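Local coordinates for propionate kinase (Francisella tularensis subsp. tularensis, PDB 3KHY), which probably catalyses the reversible, magnesium-dependent transfer of a phosphate group from ATP to acetate or propionate, as a homodimeric kinase, at residues L341-D346 with H363-I368. Residues are numbered along the deposited sequence; the frame is centred on the assembly and turned at random.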
loop_
_atom_site.group_PDB
_atom_site.type_symbol
_atom_site.label_atom_id
_atom_site.label_comp_id
_atom_site.label_asym_id
_atom_site.label_seq_id
_atom_site.Cartn_x
_atom_site.Cartn_y
_atom_site.Cartn_z
ATOM N N LEU A 341 5.443 -13.428 15.439
ATOM C CA LEU A 341 5.076 -14.380 14.399
ATOM C C LEU A 341 5.969 -15.624 14.378
ATOM O O LEU A 341 5.962 -16.371 13.401
ATOM C CB LEU A 341 5.123 -13.717 13.020
ATOM C CG LEU A 341 3.898 -12.938 12.538
ATOM C CD1 LEU A 341 3.567 -11.822 13.493
ATOM C CD2 LEU A 341 4.140 -12.389 11.139
ATOM N N GLY A 342 6.740 -15.842 15.434
ATOM C CA GLY A 342 7.543 -17.050 15.519
ATOM C C GLY A 342 8.842 -17.027 14.722
ATOM O O GLY A 342 9.296 -18.074 14.263
ATOM N N PHE A 343 9.429 -15.840 14.549
ATOM C CA PHE A 343 10.762 -15.694 13.962
ATOM C C PHE A 343 11.752 -15.296 15.046
ATOM O O PHE A 343 11.480 -14.399 15.850
ATOM C CB PHE A 343 10.782 -14.607 12.867
ATOM C CG PHE A 343 9.950 -14.941 11.651
ATOM C CD1 PHE A 343 8.605 -14.611 11.601
ATOM C CD2 PHE A 343 10.523 -15.575 10.556
ATOM C CE1 PHE A 343 7.831 -14.912 10.481
ATOM C CE2 PHE A 343 9.757 -15.891 9.437
ATOM C CZ PHE A 343 8.411 -15.553 9.397
HETATM N N MSE A 344 12.911 -15.946 15.058
HETATM C CA MSE A 344 13.961 -15.630 16.030
HETATM C C MSE A 344 15.302 -15.850 15.381
HETATM O O MSE A 344 15.534 -16.900 14.778
HETATM C CB MSE A 344 13.872 -16.546 17.251
HETATM C CG MSE A 344 12.536 -16.472 17.979
HETATM SE SE MSE A 344 12.391 -14.809 18.996
HETATM C CE MSE A 344 14.157 -14.824 19.842
ATOM N N ILE A 345 16.199 -14.886 15.547
ATOM C CA ILE A 345 17.487 -14.944 14.884
ATOM C C ILE A 345 18.525 -15.576 15.796
ATOM O O ILE A 345 18.400 -15.514 17.020
ATOM C CB ILE A 345 17.939 -13.530 14.474
ATOM C CG1 ILE A 345 18.611 -13.560 13.094
ATOM C CG2 ILE A 345 18.801 -12.898 15.570
ATOM C CD1 ILE A 345 18.766 -12.208 12.465
ATOM N N ASP A 346 19.529 -16.217 15.199
ATOM C CA ASP A 346 20.707 -16.671 15.939
ATOM C C ASP A 346 21.827 -15.688 15.630
ATOM O O ASP A 346 22.221 -15.521 14.469
ATOM C CB ASP A 346 21.119 -18.083 15.513
ATOM C CG ASP A 346 22.385 -18.559 16.218
ATOM O OD1 ASP A 346 23.484 -18.051 15.895
ATOM O OD2 ASP A 346 22.282 -19.439 17.101
ATOM N N HIS A 363 10.660 -20.136 12.569
ATOM C CA HIS A 363 10.637 -20.377 11.136
ATOM C C HIS A 363 12.062 -20.287 10.622
ATOM O O HIS A 363 12.887 -19.570 11.190
ATOM C CB HIS A 363 9.816 -19.305 10.427
ATOM C CG HIS A 363 8.365 -19.304 10.802
ATOM N ND1 HIS A 363 7.541 -20.387 10.588
ATOM C CD2 HIS A 363 7.594 -18.351 11.376
ATOM C CE1 HIS A 363 6.320 -20.097 11.006
ATOM N NE2 HIS A 363 6.330 -18.869 11.495
ATOM N N ASN A 364 12.350 -20.989 9.532
ATOM C CA ASN A 364 13.653 -20.853 8.889
ATOM C C ASN A 364 13.840 -19.445 8.376
ATOM O O ASN A 364 12.913 -18.858 7.800
ATOM C CB ASN A 364 13.791 -21.814 7.712
ATOM C CG ASN A 364 13.913 -23.250 8.147
ATOM O OD1 ASN A 364 14.466 -23.536 9.208
ATOM N ND2 ASN A 364 13.394 -24.176 7.326
ATOM N N ILE A 365 15.045 -18.913 8.568
ATOM C CA ILE A 365 15.421 -17.621 8.028
ATOM C C ILE A 365 16.748 -17.831 7.315
ATOM O O ILE A 365 17.680 -18.384 7.890
ATOM C CB ILE A 365 15.585 -16.556 9.135
ATOM C CG1 ILE A 365 14.313 -16.445 9.984
ATOM C CG2 ILE A 365 15.961 -15.191 8.517
ATOM C CD1 ILE A 365 14.534 -15.847 11.372
HETATM N N MSE A 366 16.830 -17.410 6.059
HETATM C CA MSE A 366 17.979 -17.739 5.235
HETATM C C MSE A 366 18.600 -16.505 4.635
HETATM O O MSE A 366 17.962 -15.463 4.542
HETATM C CB MSE A 366 17.579 -18.687 4.088
HETATM C CG MSE A 366 16.863 -19.935 4.570
HETATM SE SE MSE A 366 16.332 -21.174 3.148
HETATM C CE MSE A 366 18.133 -21.764 2.575
ATOM N N VAL A 367 19.860 -16.641 4.254
ATOM C CA VAL A 367 20.522 -15.662 3.418
ATOM C C VAL A 367 21.021 -16.400 2.184
ATOM O O VAL A 367 21.786 -17.358 2.291
ATOM C CB VAL A 367 21.722 -15.019 4.121
ATOM C CG1 VAL A 367 22.400 -14.040 3.180
ATOM C CG2 VAL A 367 21.282 -14.319 5.403
ATOM N N ILE A 368 20.587 -15.950 1.013
ATOM C CA ILE A 368 20.987 -16.570 -0.244
ATOM C C ILE A 368 21.414 -15.460 -1.192
ATOM O O ILE A 368 20.682 -14.489 -1.389
ATOM C CB ILE A 368 19.807 -17.359 -0.865
ATOM C CG1 ILE A 368 19.355 -18.472 0.085
ATOM C CG2 ILE A 368 20.198 -17.922 -2.241
ATOM C CD1 ILE A 368 18.193 -19.336 -0.482
#
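His363 lays the edge of its imidazole against a face of the Phe343 ring, joining the loop between helices 328-337 and 347-351 to the lead-in of strand 365-367, an outermost strand of the five-stranded sheet in this actin-ATPase-like (ASKHA) fold. The aromatic pair is edge-to-face but well tilted: the planes meet at 51° and the ring centroids lie 4.6 Å apart. CD2 of His363 leads, 3.5 Å from Phe343 CZ, over the face and shifted from the centre toward the rim. A chi1 of -64°, with CG anti to the carbonyl carbon of His363, swings the imidazole over the phenyl. CB of His363 adds a contact near the rim, 3.6 Å from Phe343 CE2.

One backbone hydrogen bond runs between the segments, from His363 N to Gly342 O at 3.0 Å and close to straight (161°). Gly342 takes a positive phi, and the imidazole packs close against it, with His363 CD2 3.4 Å from Gly342 O. At the imidazole edge, NE2 comes within 3.2 Å of Leu341 O.

Apolar packing completes the contact. Ile335 of helix 328-337 touches both Phe343 and Ile365. Ile365 brings CG1 to the edge of the phenyl, 3.9 Å from Phe343 CD2, while its terminal CD1 turns to the backbone, 3.7 Å from Met344 O.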